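Local coordinates for protein Dye type peroxidase A (Streptomyces lividans 1326, PDB 6GZW) that probably uses hydrogen peroxide to oxidise dyes and other substrates at a heme, as a member of the dye-decolourising peroxidase family, at residues M26-L32 against Q158-R164; V223-L229 against F349-S355; V300-Y306 against G319-W325. All coordinates share one frame; numbering follows the deposited sequence. Where two conformers were deposited one is given.

All three contacts pair antiparallel strands of the same sheet. Interaction 1 lies in the N-terminal Dyp-type peroxidase region, interactions 2 and 3 in the C-terminal one. Interactions 2 and 3, centres about 10 Å apart, are neighbours through strands 219-228 and 316-326, with Arg224 N 2.8 Å from Phe322 O. Both also touch the heme: 223-229/349-355 lies against its vinyl and methyl edge, while 300-306/319-325 reaches a propionate and the water on the iron. Interaction 1 is centred about 9 Å from interaction 3, and Phe162 O comes within 2.7 Å of Ser305 N, a probable hydrogen bond that brings strands 153-162 and 300-310, the two ends of the sheet order, together. Met26 of interaction 1 has its side chain about 10 Å from the heme.

Interaction 1 of 3, residues M26-L32 against Q158-R164; sequences MQARGHL and QMNGFNR
His31 and Asn160 meet side chain to side chain on one face of the strand pair. His31 ND1 donates to Asn160 OD1 at 2.9 Å, with the oxygen close to the ring plane. Gln158 NE2 reaches Asn160 OD1 from the opposite face of the amide, at 2.9 Å. These two bonds, with the one from Asn160 ND2 to His307 O of the second subunit, fix which way round the amide sits. Gly161 O is gripped similarly, from opposite faces of its plane, by Gly30 N at 3.0 Å and by Arg29 NH1 at 3.2 Å; a bend at chi2 (50°) turns the Arg29 chain toward that carbonyl. Asn163 ND2 donates to Gln27 O at 3.0 Å, within its own amide plane, and also bonds Pro303 O. Backbone bonds complete the pairing: Gly161 N to Gly30 O, Asn163 N to Ala28 O, and a reciprocal pair between Leu32 and Met159. On the other face Leu32 packs on Val223, and Met159 lies against Arg225. Helix 135-149 packs on the His31 face, and this antiparallel sheet backed by a helix is consistent with the ferredoxin-like fold of Dyp-type peroxidases.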
# COMPACT_ATOMS: atom_id res chain seq x y z
N MET A 26 4.31 11.72 10.10
CA MET A 26 3.58 10.75 9.32
C MET A 26 4.43 10.10 8.24
O MET A 26 5.26 10.76 7.62
CB MET A 26 2.40 11.46 8.66
CG MET A 26 1.40 11.97 9.69
SD MET A 26 0.07 10.81 10.08
CE MET A 26 0.86 9.50 10.90
N GLN A 27 4.21 8.80 8.03
CA GLN A 27 4.93 8.03 7.01
C GLN A 27 3.95 7.53 5.95
O GLN A 27 2.78 7.27 6.25
CB GLN A 27 5.60 6.85 7.68
CG GLN A 27 6.72 7.22 8.67
CD GLN A 27 6.77 6.28 9.82
OE1 GLN A 27 5.73 5.85 10.33
NE2 GLN A 27 7.99 5.97 10.29
N ALA A 28 4.46 7.33 4.73
CA ALA A 28 3.64 6.94 3.59
C ALA A 28 3.12 5.50 3.67
O ALA A 28 2.09 5.20 3.08
CB ALA A 28 4.39 7.12 2.30
N ARG A 29 3.82 4.62 4.39
CA ARG A 29 3.49 3.21 4.44
C ARG A 29 3.50 2.73 5.88
O ARG A 29 4.43 3.06 6.60
CB ARG A 29 4.51 2.44 3.62
CG ARG A 29 4.28 0.95 3.54
CD ARG A 29 2.86 0.63 3.16
NE ARG A 29 2.78 -0.65 2.52
CZ ARG A 29 1.67 -1.25 2.17
NH1 ARG A 29 0.48 -0.69 2.39
NH2 ARG A 29 1.73 -2.43 1.57
N GLY A 30 2.46 2.00 6.27
CA GLY A 30 2.32 1.42 7.61
C GLY A 30 1.95 -0.06 7.58
O GLY A 30 1.22 -0.53 6.71
N HIS A 31 2.49 -0.80 8.54
CA HIS A 31 2.02 -2.14 8.85
C HIS A 31 1.84 -2.22 10.37
O HIS A 31 2.80 -1.96 11.10
CB HIS A 31 3.02 -3.21 8.41
CG HIS A 31 3.40 -3.18 6.96
ND1 HIS A 31 2.53 -3.54 5.94
CD2 HIS A 31 4.56 -2.84 6.35
CE1 HIS A 31 3.16 -3.44 4.78
NE2 HIS A 31 4.40 -3.04 5.00
N LEU A 32 0.64 -2.56 10.81
CA LEU A 32 0.37 -2.82 12.23
C LEU A 32 0.22 -4.32 12.37
O LEU A 32 -0.43 -4.95 11.55
CB LEU A 32 -0.91 -2.16 12.69
CG LEU A 32 -1.09 -0.66 12.42
CD1 LEU A 32 -2.35 -0.11 13.08
CD2 LEU A 32 0.13 0.15 12.85
N GLN A 158 -2.91 -8.61 11.31
CA GLN A 158 -1.98 -7.69 10.65
C GLN A 158 -2.74 -6.86 9.64
O GLN A 158 -3.61 -7.41 8.89
CB GLN A 158 -0.83 -8.45 9.99
CG GLN A 158 0.33 -7.56 9.51
CD GLN A 158 0.17 -7.13 8.08
OE1 GLN A 158 0.07 -7.96 7.20
NE2 GLN A 158 0.22 -5.83 7.82
N MET A 159 -2.50 -5.55 9.69
CA MET A 159 -3.18 -4.55 8.82
C MET A 159 -2.16 -3.70 8.08
O MET A 159 -1.17 -3.24 8.67
CB MET A 159 -4.13 -3.67 9.67
CG MET A 159 -5.21 -4.48 10.35
SD MET A 159 -6.24 -3.50 11.44
CE MET A 159 -6.99 -4.84 12.35
N ASN A 160 -2.44 -3.39 6.82
CA ASN A 160 -1.64 -2.47 6.03
C ASN A 160 -2.29 -1.11 5.96
O ASN A 160 -3.50 -1.01 5.85
CB ASN A 160 -1.55 -2.92 4.58
CG ASN A 160 -0.89 -4.27 4.41
OD1 ASN A 160 -0.02 -4.68 5.22
ND2 ASN A 160 -1.28 -4.98 3.32
N GLY A 161 -1.46 -0.07 5.94
CA GLY A 161 -1.93 1.29 5.77
C GLY A 161 -1.03 2.13 4.88
O GLY A 161 0.06 1.71 4.48
N PHE A 162 -1.53 3.30 4.54
CA PHE A 162 -0.83 4.24 3.72
C PHE A 162 -1.24 5.68 4.05
O PHE A 162 -2.31 5.95 4.63
CB PHE A 162 -1.05 3.96 2.23
CG PHE A 162 -2.49 3.92 1.83
CD1 PHE A 162 -3.17 5.08 1.52
CD2 PHE A 162 -3.20 2.70 1.78
CE1 PHE A 162 -4.50 5.06 1.15
CE2 PHE A 162 -4.54 2.67 1.41
CZ PHE A 162 -5.20 3.86 1.11
N ASN A 163 -0.36 6.58 3.63
CA ASN A 163 -0.60 8.02 3.71
C ASN A 163 0.01 8.68 2.47
O ASN A 163 0.64 8.02 1.60
CB ASN A 163 0.04 8.62 4.98
CG ASN A 163 -0.71 8.31 6.25
OD1 ASN A 163 -1.91 8.59 6.36
ND2 ASN A 163 -0.01 7.74 7.24
N ARG A 164 -0.16 9.99 2.39
CA ARG A 164 0.53 10.79 1.41
C ARG A 164 2.06 10.55 1.42
O ARG A 164 2.66 10.39 2.48
CB ARG A 164 0.23 12.28 1.71
CG ARG A 164 0.98 13.25 0.83
CD ARG A 164 0.59 14.67 1.18
NE ARG A 164 -0.81 14.95 0.88
CZ ARG A 164 -1.52 15.95 1.40
NH1 ARG A 164 -0.93 16.81 2.22
NH2 ARG A 164 -2.81 16.09 1.09

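Interaction 2 of 3, residues V223-L229 against F349-S355; sequences VRRIRML and FIRHEAS. With HEM (protoporphyrin IX containing Fe), chain C.
The His352 ring carries Ile226 over one face, CD1 standing 3.9 Å from the ring centroid in a CH-pi contact, and has Arg224 NE and the heme methyl CMC at its edge. The Arg224 guanidinium in turn meets His352 with its own edge: NE donates to ND1 at 3.0 Å, the two planes 67° apart. The antiparallel strands that carry them contain a classic beta bulge, Glu353 and Ala354 both facing Arg225. Glu353 N bonds Arg225 O at 2.8 Å, whereas the bond from Ala354 N to that oxygen is weak.

Bends at chi2 and chi3 (-72° and -77°) curl Arg224 across to strand 350-355, where NH1 also bonds Ser355 OG at 3.0 Å and NH2 forms a salt bridge with Asp115. A leucine in place of Arg224 would probably leave His352 ND1 and Asp115 without their mate and the imidazole freer to turn.

On the face away from His352, Arg227 NE meets Glu353 OE2 on its syn side at 2.9 Å, and Arg351 NE takes the anti lone pair of the same Glu353 OE2 at 3.0 Å. In this salt-bridge network the carboxylate probably offsets the like charges of the two arginines. A water links Glu353 OE1 to Arg225 NE, while Arg225 NH2 forms salt bridges with Asp308 and Asp317.

On the His352 face, Ile226 CG2 touches Ile350 CB at 3.6 Å, and CG2 of each isoleucine packs on the heme vinyl carbon CBB. Farther along, the extended Met228 chain brings CE to 3.7 Å from the heme methyl CMB.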
# COMPACT_ATOMS: atom_id res chain seq x y z
N VAL A 223 -5.62 1.64 19.10
CA VAL A 223 -5.76 1.40 17.66
C VAL A 223 -7.22 1.10 17.42
O VAL A 223 -7.81 0.27 18.13
CB VAL A 223 -4.92 0.18 17.26
CG1 VAL A 223 -5.10 -0.16 15.78
CG2 VAL A 223 -3.47 0.40 17.60
N ARG A 224 -7.81 1.75 16.41
CA ARG A 224 -9.16 1.42 15.94
C ARG A 224 -9.15 1.30 14.44
O ARG A 224 -8.70 2.23 13.75
CB ARG A 224 -10.19 2.50 16.35
CG ARG A 224 -10.18 2.81 17.85
CD ARG A 224 -10.78 1.71 18.70
NE ARG A 224 -12.24 1.73 18.63
CZ ARG A 224 -13.06 1.20 19.54
NH1 ARG A 224 -12.58 0.51 20.59
NH2 ARG A 224 -14.39 1.34 19.39
N ARG A 225 -9.63 0.17 13.93
CA ARG A 225 -9.82 -0.02 12.50
C ARG A 225 -11.22 0.54 12.24
O ARG A 225 -12.20 -0.12 12.55
CB ARG A 225 -9.73 -1.50 12.09
CG ARG A 225 -9.86 -1.73 10.59
CD ARG A 225 -10.04 -3.20 10.28
NE ARG A 225 -10.17 -3.47 8.84
CZ ARG A 225 -9.15 -3.49 7.98
NH1 ARG A 225 -7.91 -3.22 8.39
NH2 ARG A 225 -9.36 -3.75 6.70
N ILE A 226 -11.29 1.73 11.64
CA ILE A 226 -12.57 2.39 11.45
C ILE A 226 -12.87 2.42 9.96
O ILE A 226 -12.21 3.13 9.20
CB ILE A 226 -12.56 3.83 12.01
CG1 ILE A 226 -12.05 3.83 13.45
CG2 ILE A 226 -13.95 4.42 11.93
CD1 ILE A 226 -11.96 5.22 14.05
N ARG A 227 -13.87 1.63 9.54
CA ARG A 227 -14.27 1.62 8.17
C ARG A 227 -15.03 2.88 7.87
O ARG A 227 -15.82 3.35 8.69
CB ARG A 227 -15.15 0.40 7.85
CG ARG A 227 -15.59 0.34 6.39
CD ARG A 227 -15.96 -1.07 5.97
NE ARG A 227 -17.18 -1.56 6.63
CZ ARG A 227 -18.41 -1.37 6.19
NH1 ARG A 227 -18.66 -0.65 5.10
NH2 ARG A 227 -19.43 -1.91 6.85
N MET A 228 -14.73 3.49 6.75
CA MET A 228 -15.51 4.62 6.30
C MET A 228 -16.63 4.14 5.40
O MET A 228 -16.40 3.44 4.46
CB MET A 228 -14.65 5.64 5.59
CG MET A 228 -13.67 6.36 6.50
SD MET A 228 -12.38 7.19 5.55
CE MET A 228 -11.82 8.33 6.80
N LEU A 229 -17.86 4.56 5.67
CA LEU A 229 -19.01 4.19 4.86
C LEU A 229 -19.05 5.15 3.68
O LEU A 229 -19.95 5.98 3.54
CB LEU A 229 -20.32 4.24 5.69
CG LEU A 229 -20.33 3.32 6.92
CD1 LEU A 229 -21.69 3.32 7.58
CD2 LEU A 229 -19.91 1.90 6.61
N PHE A 349 -21.43 7.62 9.64
CA PHE A 349 -20.66 7.38 8.39
C PHE A 349 -19.41 6.58 8.58
O PHE A 349 -18.60 6.45 7.64
CB PHE A 349 -20.33 8.72 7.75
CG PHE A 349 -21.56 9.50 7.43
CD1 PHE A 349 -22.36 9.13 6.36
CD2 PHE A 349 -21.95 10.56 8.23
CE1 PHE A 349 -23.55 9.81 6.11
CE2 PHE A 349 -23.11 11.24 7.98
CZ PHE A 349 -23.92 10.86 6.92
N ILE A 350 -19.24 6.03 9.79
CA ILE A 350 -18.11 5.20 10.11
C ILE A 350 -18.52 3.93 10.89
O ILE A 350 -19.61 3.85 11.47
CB ILE A 350 -17.03 5.98 10.88
CG1 ILE A 350 -17.57 6.47 12.24
CG2 ILE A 350 -16.46 7.12 10.04
CD1 ILE A 350 -16.51 7.04 13.14
N ARG A 351 -17.65 2.92 10.89
CA ARG A 351 -17.92 1.73 11.69
C ARG A 351 -16.63 1.20 12.30
O ARG A 351 -15.69 0.86 11.56
CB ARG A 351 -18.62 0.66 10.84
CG ARG A 351 -19.60 -0.17 11.65
CD ARG A 351 -20.56 -0.96 10.77
NE ARG A 351 -19.95 -2.23 10.46
CZ ARG A 351 -20.46 -3.43 10.63
NH1 ARG A 351 -21.71 -3.63 11.10
NH2 ARG A 351 -19.73 -4.47 10.25
N HIS A 352 -16.56 1.20 13.62
CA HIS A 352 -15.38 0.70 14.31
C HIS A 352 -15.40 -0.84 14.26
O HIS A 352 -16.30 -1.51 14.81
CB HIS A 352 -15.35 1.14 15.76
CG HIS A 352 -15.09 2.60 15.97
ND1 HIS A 352 -13.99 3.08 16.66
CD2 HIS A 352 -15.82 3.70 15.63
CE1 HIS A 352 -14.04 4.40 16.71
NE2 HIS A 352 -15.15 4.80 16.11
N GLU A 353 -14.43 -1.42 13.57
CA GLU A 353 -14.44 -2.86 13.30
C GLU A 353 -13.30 -3.67 13.90
O GLU A 353 -13.32 -4.89 13.79
CB GLU A 353 -14.53 -3.11 11.78
CG GLU A 353 -15.89 -2.66 11.23
CD GLU A 353 -16.08 -2.85 9.74
OE1 GLU A 353 -15.16 -3.28 9.03
OE2 GLU A 353 -17.20 -2.56 9.30
N ALA A 354 -12.31 -3.00 14.51
CA ALA A 354 -11.31 -3.69 15.32
C ALA A 354 -10.72 -2.71 16.30
O ALA A 354 -10.79 -1.49 16.06
CB ALA A 354 -10.24 -4.32 14.44
N SER A 355 -10.11 -3.21 17.39
CA SER A 355 -9.61 -2.35 18.44
C SER A 355 -8.41 -2.98 19.13
O SER A 355 -8.31 -4.18 19.20
CB SER A 355 -10.69 -2.16 19.49
OG SER A 355 -10.23 -1.29 20.52
CHA HEM C . -10.25 16.09 14.68
CHB HEM C . -11.78 13.12 11.17
CHC HEM C . -12.19 9.56 14.45
CHD HEM C . -10.66 12.52 17.92
C1A HEM C . -10.63 15.60 13.45
C2A HEM C . -10.70 16.38 12.26
C3A HEM C . -11.14 15.54 11.29
C4A HEM C . -11.34 14.24 11.88
CMA HEM C . -11.36 15.85 9.83
CAA HEM C . -10.38 17.86 12.10
CBA HEM C . -8.95 18.22 11.74
CGA HEM C . -8.01 17.94 12.87
O1A HEM C . -7.84 18.74 13.82
O2A HEM C . -7.38 16.84 12.88
C1B HEM C . -12.01 11.87 11.77
C2B HEM C . -12.40 10.70 11.05
C3B HEM C . -12.53 9.68 11.94
C4B HEM C . -12.18 10.27 13.27
CMB HEM C . -12.68 10.63 9.58
CAB HEM C . -12.83 8.25 11.71
CBB HEM C . -12.58 7.61 10.58
C1C HEM C . -11.86 10.05 15.69
C2C HEM C . -11.89 9.30 16.89
C3C HEM C . -11.46 10.15 17.89
C4C HEM C . -11.15 11.42 17.27
CMC HEM C . -12.31 7.87 17.07
CAC HEM C . -11.35 9.93 19.35
CBC HEM C . -12.00 9.02 20.09
C1D HEM C . -10.38 13.71 17.24
C2D HEM C . -9.79 14.85 17.98
C3D HEM C . -9.67 15.85 17.09
C4D HEM C . -10.20 15.30 15.80
CMD HEM C . -9.36 14.87 19.44
CAD HEM C . -9.12 17.23 17.37
CBD HEM C . -10.18 18.17 17.97
CGD HEM C . -9.57 19.50 18.30
O1D HEM C . -9.63 20.46 17.48
O2D HEM C . -8.99 19.64 19.39
NA HEM C . -11.11 14.32 13.23
NB HEM C . -11.92 11.57 13.07
NC HEM C . -11.48 11.33 15.94
ND HEM C . -10.69 14.04 15.98
FE HEM C . -11.31 12.86 14.58
O HOH W 1 -12.81 -2.63 7.74
O HOH W 2 -9.46 12.23 14.23

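Interaction 3 of 3, residues V300-Y306 against G319-W325. With HEM (protoporphyrin IX containing Fe), chain C.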
# COMPACT_ATOMS: atom_id res chain seq x y z
N VAL A 300 -2.61 12.43 21.06
CA VAL A 300 -1.94 12.57 19.76
C VAL A 300 -2.57 11.55 18.82
O VAL A 300 -2.88 10.43 19.23
CB VAL A 300 -0.42 12.41 19.87
CG1 VAL A 300 0.23 12.01 18.55
CG2 VAL A 300 0.21 13.70 20.39
N ARG A 301 -2.88 12.01 17.62
CA ARG A 301 -3.42 11.16 16.55
C ARG A 301 -2.36 11.02 15.47
O ARG A 301 -1.78 12.00 15.04
CB ARG A 301 -4.69 11.80 15.99
CG ARG A 301 -5.85 11.78 16.98
CD ARG A 301 -7.05 12.57 16.50
NE ARG A 301 -6.68 13.98 16.39
CZ ARG A 301 -6.79 14.75 15.31
NH1 ARG A 301 -7.28 14.30 14.14
NH2 ARG A 301 -6.42 16.02 15.41
N ARG A 302 -2.10 9.78 15.04
CA ARG A 302 -1.04 9.53 14.09
C ARG A 302 -1.42 8.27 13.29
O ARG A 302 -0.89 7.18 13.51
CB ARG A 302 0.30 9.35 14.84
CG ARG A 302 1.53 9.30 13.99
CD ARG A 302 2.81 9.08 14.78
NE ARG A 302 3.91 8.93 13.86
CZ ARG A 302 4.23 7.80 13.23
NH1 ARG A 302 3.55 6.67 13.44
NH2 ARG A 302 5.26 7.82 12.39
N PRO A 303 -2.38 8.44 12.35
CA PRO A 303 -3.04 7.33 11.66
C PRO A 303 -2.36 6.90 10.38
O PRO A 303 -1.44 7.56 9.90
CB PRO A 303 -4.41 7.96 11.31
CG PRO A 303 -4.05 9.37 10.97
CD PRO A 303 -3.04 9.73 12.03
N PHE A 304 -2.89 5.83 9.83
CA PHE A 304 -2.73 5.49 8.43
C PHE A 304 -4.11 5.26 7.83
O PHE A 304 -5.02 4.80 8.52
CB PHE A 304 -1.92 4.20 8.28
CG PHE A 304 -0.53 4.27 8.85
CD1 PHE A 304 -0.31 3.96 10.18
CD2 PHE A 304 0.56 4.61 8.06
CE1 PHE A 304 0.96 4.02 10.71
CE2 PHE A 304 1.84 4.63 8.58
CZ PHE A 304 2.03 4.36 9.92
N SER A 305 -4.25 5.53 6.53
CA SER A 305 -5.47 5.17 5.83
C SER A 305 -5.33 3.71 5.33
O SER A 305 -4.22 3.17 5.29
CB SER A 305 -5.75 6.14 4.67
OG SER A 305 -6.05 7.44 5.17
N TYR A 306 -6.46 3.04 5.08
CA TYR A 306 -6.44 1.67 4.54
C TYR A 306 -7.46 1.47 3.46
O TYR A 306 -8.51 2.15 3.40
CB TYR A 306 -6.56 0.61 5.64
CG TYR A 306 -7.96 0.42 6.26
CD1 TYR A 306 -8.87 -0.49 5.74
CD2 TYR A 306 -8.35 1.15 7.37
CE1 TYR A 306 -10.14 -0.67 6.30
CE2 TYR A 306 -9.62 0.97 7.94
CZ TYR A 306 -10.49 0.05 7.43
OH TYR A 306 -11.73 -0.13 8.01
N GLY A 319 -10.85 2.78 4.94
CA GLY A 319 -11.09 3.62 6.08
C GLY A 319 -9.82 4.18 6.69
O GLY A 319 -8.87 4.55 5.99
N LEU A 320 -9.82 4.25 8.02
CA LEU A 320 -8.70 4.82 8.78
C LEU A 320 -8.25 3.86 9.84
O LEU A 320 -9.09 3.34 10.60
CB LEU A 320 -9.18 6.10 9.46
CG LEU A 320 -8.10 7.02 10.06
CD1 LEU A 320 -7.30 7.71 8.98
CD2 LEU A 320 -8.78 8.04 10.97
N LEU A 321 -6.94 3.57 9.87
CA LEU A 321 -6.33 2.92 11.03
C LEU A 321 -6.02 4.05 11.98
O LEU A 321 -5.01 4.75 11.85
CB LEU A 321 -5.08 2.13 10.69
CG LEU A 321 -5.21 1.10 9.56
CD1 LEU A 321 -3.88 0.43 9.28
CD2 LEU A 321 -6.27 0.05 9.90
N PHE A 322 -6.99 4.29 12.86
CA PHE A 322 -6.90 5.35 13.86
C PHE A 322 -5.93 4.85 14.92
O PHE A 322 -6.11 3.77 15.46
CB PHE A 322 -8.30 5.59 14.42
CG PHE A 322 -8.37 6.70 15.43
CD1 PHE A 322 -8.54 8.02 15.03
CD2 PHE A 322 -8.27 6.43 16.77
CE1 PHE A 322 -8.63 9.07 15.95
CE2 PHE A 322 -8.35 7.46 17.71
CZ PHE A 322 -8.54 8.78 17.28
N VAL A 323 -4.90 5.63 15.20
CA VAL A 323 -3.87 5.29 16.18
C VAL A 323 -3.63 6.51 17.03
O VAL A 323 -3.13 7.53 16.56
CB VAL A 323 -2.55 4.89 15.49
CG1 VAL A 323 -1.55 4.41 16.53
CG2 VAL A 323 -2.80 3.80 14.47
N CYS A 324 -4.04 6.45 18.30
CA CYS A 324 -3.90 7.61 19.18
C CYS A 324 -3.07 7.25 20.39
O CYS A 324 -3.04 6.09 20.83
CB CYS A 324 -5.25 8.21 19.64
SG CYS A 324 -6.27 7.11 20.64
N TRP A 325 -2.45 8.30 20.94
CA TRP A 325 -1.43 8.20 21.96
C TRP A 325 -1.82 9.13 23.13
O TRP A 325 -2.18 10.28 22.89
CB TRP A 325 -0.10 8.64 21.35
CG TRP A 325 0.39 7.74 20.24
CD1 TRP A 325 0.25 7.90 18.89
CD2 TRP A 325 1.14 6.55 20.43
NE1 TRP A 325 0.86 6.85 18.22
CE2 TRP A 325 1.42 6.01 19.16
CE3 TRP A 325 1.59 5.86 21.57
CZ2 TRP A 325 2.13 4.83 19.00
CZ3 TRP A 325 2.32 4.69 21.40
CH2 TRP A 325 2.55 4.18 20.13
CHA HEM C . -10.25 16.09 14.68
CHB HEM C . -11.78 13.12 11.17
CHC HEM C . -12.19 9.56 14.45
CHD HEM C . -10.66 12.52 17.92
C1A HEM C . -10.63 15.60 13.45
C2A HEM C . -10.70 16.38 12.26
C3A HEM C . -11.14 15.54 11.29
C4A HEM C . -11.34 14.24 11.88
CMA HEM C . -11.36 15.85 9.83
CAA HEM C . -10.38 17.86 12.10
CBA HEM C . -8.95 18.22 11.74
CGA HEM C . -8.01 17.94 12.87
O1A HEM C . -7.84 18.74 13.82
O2A HEM C . -7.38 16.84 12.88
C1B HEM C . -12.01 11.87 11.77
C2B HEM C . -12.40 10.70 11.05
C3B HEM C . -12.53 9.68 11.94
C4B HEM C . -12.18 10.27 13.27
CMB HEM C . -12.68 10.63 9.58
CAB HEM C . -12.83 8.25 11.71
CBB HEM C . -12.58 7.61 10.58
C1C HEM C . -11.86 10.05 15.69
C2C HEM C . -11.89 9.30 16.89
C3C HEM C . -11.46 10.15 17.89
C4C HEM C . -11.15 11.42 17.27
CMC HEM C . -12.31 7.87 17.07
CAC HEM C . -11.35 9.93 19.35
CBC HEM C . -12.00 9.02 20.09
C1D HEM C . -10.38 13.71 17.24
C2D HEM C . -9.79 14.85 17.98
C3D HEM C . -9.67 15.85 17.09
C4D HEM C . -10.20 15.30 15.80
CMD HEM C . -9.36 14.87 19.44
CAD HEM C . -9.12 17.23 17.37
CBD HEM C . -10.18 18.17 17.97
CGD HEM C . -9.57 19.50 18.30
O1D HEM C . -9.63 20.46 17.48
O2D HEM C . -8.99 19.64 19.39
NA HEM C . -11.11 14.32 13.23
NB HEM C . -11.92 11.57 13.07
NC HEM C . -11.48 11.33 15.94
ND HEM C . -10.69 14.04 15.98
FE HEM C . -11.31 12.86 14.58
O HOH W 2 -9.46 12.23 14.23
O HOH W 3 1.13 6.15 15.16
O HOH W 4 -8.75 7.52 5.73
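Tyr306 lays its ring face over the backbone of Gly319, CA lying 3.9 Å from the ring centroid in a CH-pi contact. The fit is tight enough that a beta carbon on Gly319 would probably crowd Tyr306 CE2. With chi1 at 75°, the Tyr306 ring is swung across strand 319-325, where its CD2 also meets Leu321 CD2 at 3.5 Å. Pro303 belongs to this close part too, its CB 3.7 Å from Leu320 CD1. Backbone bonds pair Tyr306 with Gly319 and Phe304 with Leu321, and beyond the break in the strand Val300 with Trp325.

On the heme side, Phe322 sets a ring face over pyrrole ring C, CZ 3.3 Å from HEM C3C, and Arg301 CD lies beside Phe322 CE1. The Arg301 guanidinium spreads one face over HEM C4D, its plane 26° from that of the Phe322 ring.

The contact is looser between Arg302 and Trp325, whose polar groups are joined through water. Arg302 N still bonds Val323 O, but one water bridges Arg302 O, Arg302 NH1 and Trp325 NE1, while the arginine's NE is held by Thr24 O. Another water links Ser305 OG to Gly319 O.

Arg301 NH1 and NH2 both donate to propionate oxygen O2A of the heme, each at 2.8 Å, and NH1 forms a salt bridge with Asp183. Arg301 NH1 also donates, at 3.0 Å, to the water bound to the iron, 2.0 Å from FE. This places the guanidinium beside the iron's water site, consistent with the distal arginine of Dyp-type peroxidases that probably helps peroxide react at the metal.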